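Long-range contacts in stress response kinase A (Escherichia coli, PDB 1ZYL), which phosphorylates serine and threonine residues of proteins, itself included, at the expense of ATP and helps protect the cell against stress: residues Ile67-Gln72 and Gln139-Arg144; Arg144-Leu149 and Ala221-Ala226; Leu75-Asp80 and His133-Lys138. All coordinates share one frame; numbering follows the deposited sequence.

Contact 1 of 3, residues Ile67-Gln72 and Gln139-Arg144; sequences ILEEHQ and QLFIHR
Two successive backbone N-H groups, those of I142 and H143, share one carboxylate oxygen of E69. OE1 of E69 accepts I142 N at 2.6 Å, from above the carboxylate plane (41° out of it), and H143 N at 2.7 Å, on the syn side and closer to that plane. R144 N to E69 OE2 is a less certain third bond, because the modelled position of that oxygen is doubtful. Beyond CG the E69 chain is extended, which carries the carboxylate from the helix surface to the loop.

E69 lies on helix 64-79, the probable counterpart of helix C in the small lobe of protein kinase-like folds; the E70 side chain is about 7 Å from that of D217, inferred to bind magnesium.

Charge pairing is the second element: E70 OE2 meets R144 NH1 at 3.1 Å, with carboxylate and guanidinium planes nearly perpendicular (87°). E70 CB lies over one guanidinium face, offset toward its rim. R144 NE, in turn, bonds Q66 O, and W62 makes a cation-pi contact with the arginine.

The F141 ring makes the third group of contacts. E69 O lies at its edge, near its plane, 3.3 Å from CE2, while R144 CD sits over the centre of one face, 3.8 Å above it. Carbon meets carbon where E69 CB approaches F141 CD2 at 3.6 Å.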
loop_
_atom_site.group_PDB
_atom_site.type_symbol
_atom_site.label_atom_id
_atom_site.label_comp_id
_atom_site.label_asym_id
_atom_site.label_seq_id
_atom_site.Cartn_x
_atom_site.Cartn_y
_atom_site.Cartn_z
ATOM N N ILE A 67 -1.787 -10.311 -10.483
ATOM C CA ILE A 67 -0.839 -9.340 -11.003
ATOM C C ILE A 67 -1.360 -8.843 -12.343
ATOM O O ILE A 67 -1.101 -7.708 -12.739
ATOM C CB ILE A 67 0.571 -9.975 -11.163
ATOM C CG1 ILE A 67 1.039 -10.500 -9.801
ATOM C CG2 ILE A 67 1.573 -8.949 -11.689
ATOM C CD1 ILE A 67 2.348 -11.260 -9.838
ATOM N N LEU A 68 -2.110 -9.689 -13.038
ATOM C CA LEU A 68 -2.663 -9.295 -14.327
ATOM C C LEU A 68 -3.696 -8.203 -14.126
ATOM O O LEU A 68 -3.805 -7.290 -14.944
ATOM C CB LEU A 68 -3.309 -10.493 -15.039
ATOM C CG LEU A 68 -2.363 -11.524 -15.668
ATOM C CD1 LEU A 68 -3.159 -12.724 -16.165
ATOM C CD2 LEU A 68 -1.575 -10.880 -16.797
ATOM N N GLU A 69 -4.453 -8.305 -13.035
ATOM C CA GLU A 69 -5.486 -7.323 -12.718
ATOM C C GLU A 69 -4.928 -5.917 -12.487
ATOM O O GLU A 69 -5.566 -4.928 -12.855
ATOM C CB GLU A 69 -6.293 -7.772 -11.501
ATOM C CG GLU A 69 -7.446 -8.698 -11.839
ATOM C CD GLU A 69 -8.190 -9.187 -10.608
ATOM O OE1 GLU A 69 -9.268 -9.798 -10.753
ATOM O OE2 GLU A 69 -7.691 -8.968 -9.491
ATOM N N GLU A 70 -3.753 -5.803 -11.880
ATOM C CA GLU A 70 -3.210 -4.473 -11.684
ATOM C C GLU A 70 -2.563 -4.015 -12.986
ATOM O O GLU A 70 -2.667 -2.847 -13.361
ATOM C CB GLU A 70 -2.201 -4.431 -10.526
ATOM C CG GLU A 70 -0.979 -5.300 -10.694
ATOM C CD GLU A 70 0.250 -4.695 -10.041
ATOM O OE1 GLU A 70 0.676 -3.615 -10.498
ATOM O OE2 GLU A 70 0.784 -5.293 -9.078
ATOM N N HIS A 71 -1.902 -4.937 -13.680
ATOM C CA HIS A 71 -1.260 -4.616 -14.953
ATOM C C HIS A 71 -2.318 -4.042 -15.886
ATOM O O HIS A 71 -2.053 -3.139 -16.674
ATOM C CB HIS A 71 -0.665 -5.870 -15.584
ATOM C CG HIS A 71 0.746 -6.157 -15.168
ATOM N ND1 HIS A 71 1.116 -6.330 -13.852
ATOM C CD2 HIS A 71 1.866 -6.348 -15.903
ATOM C CE1 HIS A 71 2.403 -6.619 -13.798
ATOM N NE2 HIS A 71 2.882 -6.636 -15.028
ATOM N N GLN A 72 -3.520 -4.592 -15.797
ATOM C CA GLN A 72 -4.627 -4.129 -16.605
ATOM C C GLN A 72 -4.944 -2.727 -16.078
ATOM O O GLN A 72 -4.846 -1.737 -16.808
ATOM C CB GLN A 72 -5.828 -5.075 -16.434
ATOM C CG GLN A 72 -6.960 -4.856 -17.429
ATOM C CD GLN A 72 -6.456 -4.624 -18.857
ATOM O OE1 GLN A 72 -5.574 -5.342 -19.344
ATOM N NE2 GLN A 72 -7.021 -3.622 -19.533
ATOM N N GLN A 139 -14.777 -1.001 -13.161
ATOM C CA GLN A 139 -14.958 -2.413 -12.818
ATOM C C GLN A 139 -14.125 -2.752 -11.598
ATOM O O GLN A 139 -13.197 -2.024 -11.258
ATOM C CB GLN A 139 -14.601 -3.343 -13.982
ATOM C CG GLN A 139 -13.419 -2.920 -14.807
ATOM C CD GLN A 139 -13.167 -3.867 -15.958
ATOM O OE1 GLN A 139 -12.547 -3.495 -16.958
ATOM N NE2 GLN A 139 -13.640 -5.105 -15.823
ATOM N N LEU A 140 -14.478 -3.852 -10.938
ATOM C CA LEU A 140 -13.809 -4.301 -9.720
ATOM C C LEU A 140 -12.883 -5.495 -9.901
ATOM O O LEU A 140 -13.144 -6.388 -10.703
ATOM C CB LEU A 140 -14.860 -4.676 -8.672
ATOM C CG LEU A 140 -15.381 -3.664 -7.652
ATOM C CD1 LEU A 140 -15.115 -2.240 -8.086
ATOM C CD2 LEU A 140 -16.848 -3.900 -7.460
ATOM N N PHE A 141 -11.800 -5.524 -9.139
ATOM C CA PHE A 141 -10.893 -6.659 -9.211
ATOM C C PHE A 141 -11.742 -7.903 -8.916
ATOM O O PHE A 141 -12.848 -7.806 -8.376
ATOM C CB PHE A 141 -9.777 -6.505 -8.172
ATOM C CG PHE A 141 -8.797 -5.407 -8.493
ATOM C CD1 PHE A 141 -8.385 -4.515 -7.512
ATOM C CD2 PHE A 141 -8.266 -5.278 -9.779
ATOM C CE1 PHE A 141 -7.459 -3.509 -7.802
ATOM C CE2 PHE A 141 -7.329 -4.268 -10.084
ATOM C CZ PHE A 141 -6.928 -3.387 -9.096
ATOM N N ILE A 142 -11.247 -9.071 -9.298
ATOM C CA ILE A 142 -11.985 -10.294 -9.036
ATOM C C ILE A 142 -11.084 -11.196 -8.234
ATOM O O ILE A 142 -11.555 -11.963 -7.400
ATOM C CB ILE A 142 -12.397 -11.009 -10.337
ATOM C CG1 ILE A 142 -13.503 -10.218 -11.035
ATOM C CG2 ILE A 142 -12.897 -12.410 -10.029
ATOM C CD1 ILE A 142 -13.949 -10.822 -12.354
ATOM N N HIS A 143 -9.783 -11.083 -8.482
ATOM C CA HIS A 143 -8.792 -11.894 -7.781
ATOM C C HIS A 143 -8.066 -11.153 -6.660
ATOM O O HIS A 143 -7.772 -11.737 -5.615
ATOM C CB HIS A 143 -7.789 -12.458 -8.781
ATOM C CG HIS A 143 -8.405 -13.408 -9.751
ATOM N ND1 HIS A 143 -9.091 -14.532 -9.349
ATOM C CD2 HIS A 143 -8.482 -13.383 -11.102
ATOM C CE1 HIS A 143 -9.567 -15.160 -10.410
ATOM N NE2 HIS A 143 -9.212 -14.484 -11.486
ATOM N N ARG A 144 -7.774 -9.877 -6.877
ATOM C CA ARG A 144 -7.112 -9.085 -5.860
ATOM C C ARG A 144 -8.062 -8.920 -4.688
ATOM O O ARG A 144 -9.283 -8.947 -4.853
ATOM C CB ARG A 144 -6.764 -7.712 -6.398
ATOM C CG ARG A 144 -5.894 -7.739 -7.615
ATOM C CD ARG A 144 -5.002 -6.542 -7.610
ATOM N NE ARG A 144 -3.641 -6.954 -7.897
ATOM C CZ ARG A 144 -2.587 -6.561 -7.200
ATOM N NH1 ARG A 144 -1.378 -6.990 -7.540
ATOM N NH2 ARG A 144 -2.745 -5.743 -6.169
#

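Contact 2 of 3, residues Arg144-Leu149 and Ala221-Ala226; sequences RPTIGL and ARNGPA
T146 and N223 form a single beta bridge, their CA atoms 4.0 Å apart, by which the loop 144-147 borders a small sheet; the CA144-to-CA147 and CA221-to-CA224 directions diverge by 41°. The bonding pattern is that of a parallel bridge: N223 N donates to P145 O at 2.9 Å, although the place of that oxygen is less sure, and I147 N gives a weak bond to N223 O at an N-H...O angle of 118°. T146 CA adds a CA-H...O contact to the same N223 carbonyl. On its other edge the 221-226 segment pairs antiparallel with strand 196-197, through R222 with L198 and G224 with L196. In a kinase-like fold, two such short strands flank the catalytic loop and the metal-binding aspartate. Consistent with this, the R222 side chain is about 7 Å from that of D201, the inferred proton acceptor, and that of A221 about 8 Å from that of D217, the inferred magnesium ligand.

Side chains alternate along the bridge. R222 lays its aliphatic part across the loop, CD at 3.7 Å from P145 CB, and crosses I147 at about a right angle, R222 CD to I147 CG1 being 3.9 Å. A bend at chi3 then turns the guanidinium aside, where NH2 pairs with E151 on helix 149-161 and NH1 with D220. T146 CB packs on N223 CB at 3.4 Å. N223 CG stands beside its own backbone N, and the amide OD1 accepts from F141 N, tying the strand to the preceding part of the loop.

At the start of the segments R144 reaches the backbone leading into the strand. NH2 also bonds D219 O, so one nitrogen grips the carbonyls of D219 and A221. The bond from R144 NH2 to A221 O, 2.8 Å long, lies in the carbonyl plane on a lone pair, with the oxygen only 7° out of the guanidinium plane.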
loop_
_atom_site.group_PDB
_atom_site.type_symbol
_atom_site.label_atom_id
_atom_site.label_comp_id
_atom_site.label_asym_id
_atom_site.label_seq_id
_atom_site.Cartn_x
_atom_site.Cartn_y
_atom_site.Cartn_z
ATOM N N ARG A 144 -7.774 -9.877 -6.877
ATOM C CA ARG A 144 -7.112 -9.085 -5.860
ATOM C C ARG A 144 -8.062 -8.920 -4.688
ATOM O O ARG A 144 -9.283 -8.947 -4.853
ATOM C CB ARG A 144 -6.764 -7.712 -6.398
ATOM C CG ARG A 144 -5.894 -7.739 -7.615
ATOM C CD ARG A 144 -5.002 -6.542 -7.610
ATOM N NE ARG A 144 -3.641 -6.954 -7.897
ATOM C CZ ARG A 144 -2.587 -6.561 -7.200
ATOM N NH1 ARG A 144 -1.378 -6.990 -7.540
ATOM N NH2 ARG A 144 -2.745 -5.743 -6.169
ATOM N N PRO A 145 -7.516 -8.740 -3.482
ATOM C CA PRO A 145 -8.353 -8.573 -2.292
ATOM C C PRO A 145 -9.235 -7.342 -2.354
ATOM O O PRO A 145 -8.952 -6.379 -3.072
ATOM C CB PRO A 145 -7.336 -8.449 -1.157
ATOM C CG PRO A 145 -6.159 -9.177 -1.658
ATOM C CD PRO A 145 -6.091 -8.781 -3.119
ATOM N N THR A 146 -10.320 -7.375 -1.604
ATOM C CA THR A 146 -11.182 -6.214 -1.536
ATOM C C THR A 146 -11.200 -5.902 -0.040
ATOM O O THR A 146 -11.787 -6.644 0.747
ATOM C CB THR A 146 -12.582 -6.514 -2.104
ATOM O OG1 THR A 146 -13.570 -5.807 -1.355
ATOM C CG2 THR A 146 -12.860 -7.991 -2.073
ATOM N N ILE A 147 -10.495 -4.828 0.332
ATOM C CA ILE A 147 -10.351 -4.387 1.714
ATOM C C ILE A 147 -11.546 -4.754 2.586
ATOM O O ILE A 147 -12.705 -4.515 2.232
ATOM C CB ILE A 147 -10.080 -2.851 1.774
ATOM C CG1 ILE A 147 -8.672 -2.558 1.258
ATOM C CG2 ILE A 147 -10.219 -2.317 3.200
ATOM C CD1 ILE A 147 -8.271 -1.093 1.354
ATOM N N GLY A 148 -11.248 -5.351 3.729
ATOM C CA GLY A 148 -12.283 -5.762 4.644
ATOM C C GLY A 148 -11.616 -6.287 5.893
ATOM O O GLY A 148 -10.391 -6.418 5.943
ATOM N N LEU A 149 -12.421 -6.607 6.899
ATOM C CA LEU A 149 -11.919 -7.090 8.182
ATOM C C LEU A 149 -11.176 -8.431 8.170
ATOM O O LEU A 149 -10.280 -8.648 8.986
ATOM C CB LEU A 149 -13.079 -7.161 9.175
ATOM C CG LEU A 149 -13.948 -5.912 9.255
ATOM C CD1 LEU A 149 -14.851 -6.028 10.465
ATOM C CD2 LEU A 149 -13.075 -4.661 9.347
ATOM N N ALA A 221 -2.711 -2.268 -4.899
ATOM C CA ALA A 221 -4.032 -1.953 -5.431
ATOM C C ALA A 221 -5.008 -3.005 -4.919
ATOM O O ALA A 221 -4.790 -4.201 -5.086
ATOM C CB ALA A 221 -4.001 -1.953 -6.965
ATOM N N ARG A 222 -6.081 -2.548 -4.290
ATOM C CA ARG A 222 -7.075 -3.443 -3.726
ATOM C C ARG A 222 -8.445 -2.833 -3.977
ATOM O O ARG A 222 -8.532 -1.712 -4.460
ATOM C CB ARG A 222 -6.814 -3.557 -2.224
ATOM C CG ARG A 222 -6.927 -4.956 -1.650
ATOM C CD ARG A 222 -6.206 -5.075 -0.305
ATOM N NE ARG A 222 -4.774 -4.854 -0.444
ATOM C CZ ARG A 222 -3.856 -5.544 0.220
ATOM N NH1 ARG A 222 -2.567 -5.287 0.046
ATOM N NH2 ARG A 222 -4.225 -6.500 1.056
ATOM N N ASN A 223 -9.514 -3.568 -3.692
ATOM C CA ASN A 223 -10.843 -2.980 -3.852
ATOM C C ASN A 223 -11.196 -2.410 -2.474
ATOM O O ASN A 223 -11.110 -3.108 -1.459
ATOM C CB ASN A 223 -11.901 -4.023 -4.246
ATOM C CG ASN A 223 -11.695 -4.590 -5.652
ATOM O OD1 ASN A 223 -11.343 -3.867 -6.588
ATOM N ND2 ASN A 223 -11.942 -5.893 -5.805
ATOM N N GLY A 224 -11.578 -1.141 -2.426
ATOM C CA GLY A 224 -11.931 -0.545 -1.151
ATOM C C GLY A 224 -12.640 0.784 -1.301
ATOM O O GLY A 224 -13.075 1.142 -2.395
ATOM N N PRO A 225 -12.779 1.542 -0.208
ATOM C CA PRO A 225 -13.445 2.847 -0.232
ATOM C C PRO A 225 -12.483 3.946 -0.660
ATOM O O PRO A 225 -11.330 3.992 -0.210
ATOM C CB PRO A 225 -13.909 3.011 1.205
ATOM C CG PRO A 225 -12.793 2.405 1.954
ATOM C CD PRO A 225 -12.460 1.145 1.173
ATOM N N ALA A 226 -12.967 4.833 -1.524
ATOM C CA ALA A 226 -12.168 5.936 -2.037
ATOM C C ALA A 226 -11.301 6.573 -0.956
ATOM O O ALA A 226 -10.130 6.868 -1.200
ATOM C CB ALA A 226 -13.069 6.974 -2.678
#

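Contact 3 of 3, residues Leu75-Asp80 and His133-Lys138; sequences LQLVND and HQTGRK
D80 OD2 accepts two side-chain donors from the other segment. T135 OG1 reaches it at 3.0 Å on the anti side, 27° out of the carboxylate plane, and K138 NZ comes from the same face, also at 3.0 Å but 44° out of plane, making a salt bridge.

Around this polar point the contacts are mainly carbon to carbon. L77 CD1 touches T135 CB at 3.3 Å, and Q76 CG slides past T135 CG2 at 3.5 Å. Apart from these, the amide NE2 of Q76 meets K138 CD at 3.4 Å, the two side chains crossing at a slant.

What places these groups is partly torsional. T135 holds OG1 beside its backbone N (chi1 -59°), which points the methyl CG2 at Q76 and the hydroxyl at D80; R131 O, one helical turn back, is a weak second acceptor competing for the same hydroxyl proton. Extended beyond CG, the K138 chain carries NZ to the D80 carboxylate. Q76 OE1 is fixed by R197 NH1, and the backbone of G136 bonds that of R197 too.

D80 directly follows helix 64-79, so the contact joins that helix's C-terminal end to the last turn of helix 119-136 and the residues after it, probably the helix C and helix E equivalents of the two lobes of a protein kinase-like fold.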
loop_
_atom_site.group_PDB
_atom_site.type_symbol
_atom_site.label_atom_id
_atom_site.label_comp_id
_atom_site.label_asym_id
_atom_site.label_seq_id
_atom_site.Cartn_x
_atom_site.Cartn_y
_atom_site.Cartn_z
ATOM N N LEU A 75 -2.467 -0.185 -16.977
ATOM C CA LEU A 75 -2.522 0.077 -18.407
ATOM C C LEU A 75 -3.734 0.924 -18.768
ATOM O O LEU A 75 -3.618 1.875 -19.536
ATOM C CB LEU A 75 -2.561 -1.237 -19.184
ATOM C CG LEU A 75 -1.900 -1.186 -20.562
ATOM C CD1 LEU A 75 -0.399 -1.441 -20.402
ATOM C CD2 LEU A 75 -2.528 -2.230 -21.484
ATOM N N GLN A 76 -4.896 0.577 -18.219
ATOM C CA GLN A 76 -6.122 1.328 -18.485
ATOM C C GLN A 76 -5.997 2.742 -17.931
ATOM O O GLN A 76 -6.369 3.717 -18.586
ATOM C CB GLN A 76 -7.327 0.626 -17.852
ATOM C CG GLN A 76 -8.604 1.461 -17.852
ATOM C CD GLN A 76 -9.849 0.652 -17.514
ATOM O OE1 GLN A 76 -9.793 -0.316 -16.750
ATOM N NE2 GLN A 76 -10.982 1.058 -18.071
ATOM N N LEU A 77 -5.466 2.843 -16.721
ATOM C CA LEU A 77 -5.277 4.126 -16.063
ATOM C C LEU A 77 -4.451 5.070 -16.951
ATOM O O LEU A 77 -4.702 6.278 -16.999
ATOM C CB LEU A 77 -4.578 3.900 -14.720
ATOM C CG LEU A 77 -5.075 4.654 -13.486
ATOM C CD1 LEU A 77 -6.585 4.600 -13.419
ATOM C CD2 LEU A 77 -4.462 4.037 -12.227
ATOM N N VAL A 78 -3.465 4.516 -17.650
ATOM C CA VAL A 78 -2.625 5.317 -18.533
ATOM C C VAL A 78 -3.512 5.861 -19.648
ATOM O O VAL A 78 -3.443 7.043 -19.988
ATOM C CB VAL A 78 -1.494 4.466 -19.162
ATOM C CG1 VAL A 78 -0.570 5.337 -19.977
ATOM C CG2 VAL A 78 -0.714 3.770 -18.084
ATOM N N ASN A 79 -4.345 4.989 -20.206
ATOM C CA ASN A 79 -5.268 5.365 -21.274
ATOM C C ASN A 79 -6.100 6.601 -20.925
ATOM O O ASN A 79 -6.266 7.494 -21.753
ATOM C CB ASN A 79 -6.225 4.208 -21.585
ATOM C CG ASN A 79 -6.006 3.616 -22.965
ATOM O OD1 ASN A 79 -5.163 2.731 -23.155
ATOM N ND2 ASN A 79 -6.762 4.112 -23.945
ATOM N N ASP A 80 -6.629 6.637 -19.701
ATOM C CA ASP A 80 -7.455 7.748 -19.237
ATOM C C ASP A 80 -6.645 8.912 -18.689
ATOM O O ASP A 80 -7.176 9.779 -18.001
ATOM C CB ASP A 80 -8.427 7.254 -18.181
ATOM C CG ASP A 80 -9.242 6.090 -18.668
ATOM O OD1 ASP A 80 -9.713 6.162 -19.818
ATOM O OD2 ASP A 80 -9.417 5.110 -17.914
ATOM N N HIS A 133 -9.785 7.255 -9.540
ATOM C CA HIS A 133 -10.971 6.558 -9.046
ATOM C C HIS A 133 -12.088 6.560 -10.072
ATOM O O HIS A 133 -12.987 5.715 -10.014
ATOM C CB HIS A 133 -11.458 7.186 -7.745
ATOM C CG HIS A 133 -10.534 6.958 -6.595
ATOM N ND1 HIS A 133 -10.887 7.221 -5.292
ATOM C CD2 HIS A 133 -9.267 6.483 -6.553
ATOM C CE1 HIS A 133 -9.879 6.917 -4.495
ATOM N NE2 HIS A 133 -8.884 6.465 -5.235
ATOM N N GLN A 134 -12.026 7.514 -11.004
ATOM C CA GLN A 134 -13.011 7.606 -12.070
ATOM C C GLN A 134 -12.839 6.346 -12.910
ATOM O O GLN A 134 -13.818 5.698 -13.286
ATOM C CB GLN A 134 -12.748 8.833 -12.931
ATOM C CG GLN A 134 -13.828 9.105 -13.963
ATOM C CD GLN A 134 -13.493 10.281 -14.862
ATOM O OE1 GLN A 134 -14.357 10.799 -15.560
ATOM N NE2 GLN A 134 -12.235 10.699 -14.854
ATOM N N THR A 135 -11.581 6.008 -13.191
ATOM C CA THR A 135 -11.241 4.808 -13.958
ATOM C C THR A 135 -11.527 3.620 -13.067
ATOM O O THR A 135 -12.328 2.746 -13.390
ATOM C CB THR A 135 -9.739 4.748 -14.302
ATOM O OG1 THR A 135 -9.365 5.906 -15.059
ATOM C CG2 THR A 135 -9.431 3.506 -15.106
ATOM N N GLY A 136 -10.856 3.614 -11.923
ATOM C CA GLY A 136 -11.010 2.539 -10.969
ATOM C C GLY A 136 -12.435 2.113 -10.701
ATOM O O GLY A 136 -12.665 0.982 -10.282
ATOM N N ARG A 137 -13.406 2.990 -10.925
ATOM C CA ARG A 137 -14.778 2.579 -10.659
ATOM C C ARG A 137 -15.431 1.823 -11.813
ATOM O O ARG A 137 -16.470 1.191 -11.622
ATOM C CB ARG A 137 -15.649 3.773 -10.245
ATOM C CG ARG A 137 -15.637 4.979 -11.172
ATOM C CD ARG A 137 -16.727 5.955 -10.745
ATOM N NE ARG A 137 -16.846 6.016 -9.291
ATOM C CZ ARG A 137 -16.037 6.701 -8.484
ATOM N NH1 ARG A 137 -15.029 7.416 -8.974
ATOM N NH2 ARG A 137 -16.220 6.640 -7.173
ATOM N N LYS A 138 -14.815 1.860 -12.992
ATOM C CA LYS A 138 -15.364 1.165 -14.151
ATOM C C LYS A 138 -15.642 -0.335 -13.918
ATOM O O LYS A 138 -16.627 -0.876 -14.426
ATOM C CB LYS A 138 -14.448 1.380 -15.353
ATOM C CG LYS A 138 -14.399 2.848 -15.803
ATOM C CD LYS A 138 -13.444 3.057 -16.962
ATOM C CE LYS A 138 -13.349 4.521 -17.347
ATOM N NZ LYS A 138 -12.355 4.742 -18.445
#

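Contact 2 is the most buried of the three, while contacts 1 and 3 are partly buried and have exposed residues among those that touch. Contacts 1 and 3 both use helix 64-79: contact 1 sets its 67-72 part against the loop 139-144, and contact 3 its 75-80 part against 133-138. Contact 2 takes up the same loop further on, beginning at R144, which it shares with contact 1, and the F141 to N223 bond also connects the two. Contacts 1 and 2 both lie near the inferred active site, contact 3 farther off. Contact 1 combines a carboxylate receiving backbone N-H groups with a salt bridge, contact 3 gives a carboxylate side-chain donors, and contact 2 rests chiefly on strand-like backbone pairing.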